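Local coordinates for protein putative regulator (Escherichia coli O6, PDB 3HFI) that is of unknown function but, as a putative GntR-type transcription regulator with a UTRA domain, probably senses a small effector molecule to control DNA binding, at residues I52-R57 with L68-I73. Numbering follows the deposited sequence.
Sequences ILYLER and LIENRI
With CG standing opposite the backbone N (chi1 166°), Tyr-54 carries its ring along the strands, toward Glu-70, and the bend of Arg-57 at chi3 (75°) turns its guanidinium back to Asn-71 on the other face. The phenol suits its place by joining a flat apolar body to a polar end: OH donates to Glu-70 OE2, which lies at the ring edge, though the modelled 2.3 Å is too short to be taken literally. Tyr-54 CD1 sits 3.7 Å above the centre of the Arg-72 guanidinium, whose NE forms a salt bridge to Glu-34. Strands 51-60 and 65-73 make an antiparallel hairpin within the six-stranded sheet of the UTRA domain. Three hydrogen-bonded pairs, Leu-53 with Ile-73, Leu-55 with Asn-71 and Arg-57 with Ile-69, fix the register. Arg-57 NH1 meets a lone pair of Asn-71 OD1 in the amide plane at 2.7 Å, while OD1 itself lies 24° out of the guanidinium plane. Asn-71 ND2 bonds Glu-147; an amide suits this buried spot because it accepts and donates at once. On this same face Ile-73 CD1 packs against the CD2 methyls of Leu-53 and Leu-55, 3.9 Å from Leu-55 CD2, and Leu-91 of helix 91-99 touches Leu-55, Arg-57, Asn-71 and Ile-73.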
ATOM      1  N   ILE A  52       3.410  23.719  -1.132  1.00 12.92           N
ATOM      2  CA  ILE A  52       3.048  22.472  -0.514  1.00 11.35           C
ATOM      3  C   ILE A  52       3.967  22.264   0.651  1.00 10.69           C
ATOM      4  O   ILE A  52       5.023  22.943   0.764  1.00 11.69           O
ATOM      5  CB  ILE A  52       3.084  21.291  -1.524  1.00 13.48           C
ATOM      6  CG1 ILE A  52       4.482  21.098  -2.209  1.00 14.59           C
ATOM      7  CG2 ILE A  52       1.940  21.439  -2.557  1.00 11.87           C
ATOM      8  CD1 ILE A  52       5.526  20.315  -1.366  1.00 22.17           C
ATOM      9  N   LEU A  53       3.579  21.363   1.551  1.00  9.95           N
ATOM     10  CA  LEU A  53       4.437  20.948   2.676  1.00  9.86           C
ATOM     11  C   LEU A  53       5.281  19.686   2.327  1.00  9.77           C
ATOM     12  O   LEU A  53       4.736  18.666   1.899  1.00  9.57           O
ATOM     13  CB  LEU A  53       3.575  20.660   3.925  1.00 10.07           C
ATOM     14  CG  LEU A  53       4.273  20.160   5.208  1.00 11.85           C
ATOM     15  CD1 LEU A  53       5.254  21.228   5.657  1.00  9.60           C
ATOM     16  CD2 LEU A  53       3.219  19.832   6.288  1.00 13.48           C
ATOM     17  N   TYR A  54       6.601  19.768   2.465  1.00  9.37           N
ATOM     18  CA  TYR A  54       7.462  18.666   2.217  1.00  9.49           C
ATOM     19  C   TYR A  54       7.864  18.132   3.600  1.00  9.90           C
ATOM     20  O   TYR A  54       8.204  18.902   4.454  1.00  9.40           O
ATOM     21  CB  TYR A  54       8.696  19.124   1.493  1.00 10.77           C
ATOM     22  CG  TYR A  54       9.817  18.106   1.478  1.00  9.66           C
ATOM     23  CD1 TYR A  54       9.926  17.171   0.441  1.00 13.82           C
ATOM     24  CD2 TYR A  54      10.783  18.100   2.459  1.00 13.53           C
ATOM     25  CE1 TYR A  54      10.962  16.264   0.388  1.00 12.34           C
ATOM     26  CE2 TYR A  54      11.854  17.164   2.424  1.00 13.25           C
ATOM     27  CZ  TYR A  54      11.922  16.258   1.374  1.00 13.60           C
ATOM     28  OH  TYR A  54      12.921  15.290   1.338  1.00 15.92           O
ATOM     29  N   LEU A  55       7.761  16.820   3.823  1.00 10.19           N
ATOM     30  CA  LEU A  55       8.166  16.185   5.073  1.00 11.17           C
ATOM     31  C   LEU A  55       9.081  15.045   4.733  1.00 11.98           C
ATOM     32  O   LEU A  55       8.728  14.191   3.908  1.00 10.86           O
ATOM     33  CB  LEU A  55       6.949  15.600   5.746  1.00 12.49           C
ATOM     34  CG  LEU A  55       6.353  16.000   7.034  1.00 19.75           C
ATOM     35  CD1 LEU A  55       6.271  17.544   7.215  1.00 22.65           C
ATOM     36  CD2 LEU A  55       4.995  15.267   7.149  1.00 19.55           C
ATOM     37  N   GLU A  56      10.230  14.982   5.382  1.00 12.40           N
ATOM     38  CA  GLU A  56      11.100  13.826   5.252  1.00 14.80           C
ATOM     39  C   GLU A  56      11.125  13.075   6.577  1.00 15.96           C
ATOM     40  O   GLU A  56      11.436  13.668   7.634  1.00 14.70           O
ATOM     41  CB  GLU A  56      12.514  14.295   4.887  1.00 15.20           C
ATOM     42  CG  GLU A  56      13.473  13.230   4.421  1.00 17.45           C
ATOM     43  CD  GLU A  56      14.842  13.854   3.983  1.00 24.24           C
ATOM     44  OE1 GLU A  56      15.321  14.847   4.593  1.00 25.87           O
ATOM     45  OE2 GLU A  56      15.437  13.347   3.006  1.00 32.55           O
ATOM     46  N   ARG A  57      10.820  11.783   6.506  1.00 18.03           N
ATOM     47  CA  ARG A  57      10.599  10.937   7.682  1.00 19.47           C
ATOM     48  C   ARG A  57      11.353   9.638   7.531  1.00 20.68           C
ATOM     49  O   ARG A  57      11.393   9.064   6.441  1.00 19.08           O
ATOM     50  CB  ARG A  57       9.110  10.664   7.831  1.00 19.77           C
ATOM     51  CG  ARG A  57       8.364  11.902   8.311  1.00 22.19           C
ATOM     52  CD  ARG A  57       6.975  11.923   7.795  1.00 23.54           C
ATOM     53  NE  ARG A  57       6.192  10.966   8.523  1.00 22.49           N
ATOM     54  CZ  ARG A  57       5.467   9.980   7.991  1.00 25.14           C
ATOM     55  NH1 ARG A  57       5.356   9.754   6.679  1.00 23.77           N
ATOM     56  NH2 ARG A  57       4.820   9.189   8.815  1.00 25.83           N
ATOM     57  N   LEU A  68      12.963   5.473   4.109  1.00 21.24           N
ATOM     58  CA  LEU A  68      12.970   6.935   4.067  1.00 19.02           C
ATOM     59  C   LEU A  68      11.756   7.387   3.258  1.00 16.99           C
ATOM     60  O   LEU A  68      11.544   6.925   2.148  1.00 16.20           O
ATOM     61  CB  LEU A  68      14.296   7.415   3.467  1.00 18.36           C
ATOM     62  CG  LEU A  68      14.539   8.911   3.336  1.00 18.84           C
ATOM     63  CD1 LEU A  68      14.729   9.594   4.695  1.00 16.37           C
ATOM     64  CD2 LEU A  68      15.778   9.002   2.479  1.00 20.35           C
ATOM     65  N   ILE A  69      10.937   8.253   3.849  1.00 15.23           N
ATOM     66  CA  ILE A  69       9.700   8.706   3.266  1.00 14.12           C
ATOM     67  C   ILE A  69       9.773  10.202   3.064  1.00 13.65           C
ATOM     68  O   ILE A  69      10.092  10.940   4.011  1.00 13.88           O
ATOM     69  CB  ILE A  69       8.498   8.392   4.172  1.00 14.74           C
ATOM     70  CG1 ILE A  69       8.557   6.915   4.633  1.00 17.19           C
ATOM     71  CG2 ILE A  69       7.184   8.757   3.425  1.00 13.09           C
ATOM     72  CD1 ILE A  69       7.458   6.507   5.606  1.00 17.47           C
ATOM     73  N   GLU A  70       9.468  10.649   1.848  1.00 13.09           N
ATOM     74  CA  GLU A  70       9.331  12.080   1.514  1.00 12.65           C
ATOM     75  C   GLU A  70       7.903  12.328   1.099  1.00 12.23           C
ATOM     76  O   GLU A  70       7.465  11.849   0.039  1.00 13.44           O
ATOM     77  CB  GLU A  70      10.255  12.392   0.365  1.00 12.82           C
ATOM     78  CG  GLU A  70      11.647  12.154   0.733  1.00 14.67           C
ATOM     79  CD  GLU A  70      12.554  12.523  -0.394  1.00 20.02           C
ATOM     80  OE1 GLU A  70      12.779  11.654  -1.278  1.00 21.32           O
ATOM     81  OE2 GLU A  70      13.062  13.675  -0.362  1.00 23.91           O
ATOM     82  N   ASN A  71       7.142  12.977   1.960  1.00 10.16           N
ATOM     83  CA  ASN A  71       5.758  13.288   1.708  1.00 10.41           C
ATOM     84  C   ASN A  71       5.632  14.729   1.171  1.00 10.39           C
ATOM     85  O   ASN A  71       6.312  15.636   1.658  1.00 11.90           O
ATOM     86  CB  ASN A  71       4.944  13.189   3.021  1.00 10.51           C
ATOM     87  CG  ASN A  71       5.051  11.865   3.691  1.00 11.21           C
ATOM     88  OD1 ASN A  71       5.571  11.747   4.802  1.00 14.79           O
ATOM     89  ND2 ASN A  71       4.490  10.849   3.049  1.00  9.78           N
ATOM     90  N   ARG A  72       4.756  14.947   0.204  1.00 11.27           N
ATOM     91  CA  ARG A  72       4.423  16.256  -0.260  1.00 11.35           C
ATOM     92  C   ARG A  72       2.897  16.372  -0.220  1.00 11.22           C
ATOM     93  O   ARG A  72       2.176  15.627  -0.874  1.00 11.06           O
ATOM     94  CB  ARG A  72       4.940  16.424  -1.666  1.00 11.50           C
ATOM     95  CG  ARG A  72       6.436  16.743  -1.714  1.00 12.71           C
ATOM     96  CD  ARG A  72       6.982  16.681  -3.063  1.00 13.52           C
ATOM     97  NE  ARG A  72       8.395  17.104  -3.129  1.00 16.21           N
ATOM     98  CZ  ARG A  72       9.420  16.253  -3.158  1.00 17.60           C
ATOM     99  NH1 ARG A  72       9.223  14.965  -3.049  1.00 15.10           N
ATOM    100  NH2 ARG A  72      10.652  16.691  -3.230  1.00 17.39           N
ATOM    101  N   ILE A  73       2.436  17.345   0.548  1.00 11.05           N
ATOM    102  CA  ILE A  73       1.051  17.484   1.007  1.00 11.75           C
ATOM    103  C   ILE A  73       0.424  18.794   0.526  1.00 12.91           C
ATOM    104  O   ILE A  73       1.021  19.867   0.705  1.00 12.07           O
ATOM    105  CB  ILE A  73       0.992  17.442   2.561  1.00 11.30           C
ATOM    106  CG1 ILE A  73       1.557  16.103   3.068  1.00 12.67           C
ATOM    107  CG2 ILE A  73      -0.439  17.572   2.983  1.00 11.99           C
ATOM    108  CD1 ILE A  73       2.501  16.234   4.273  1.00 12.37           C
TER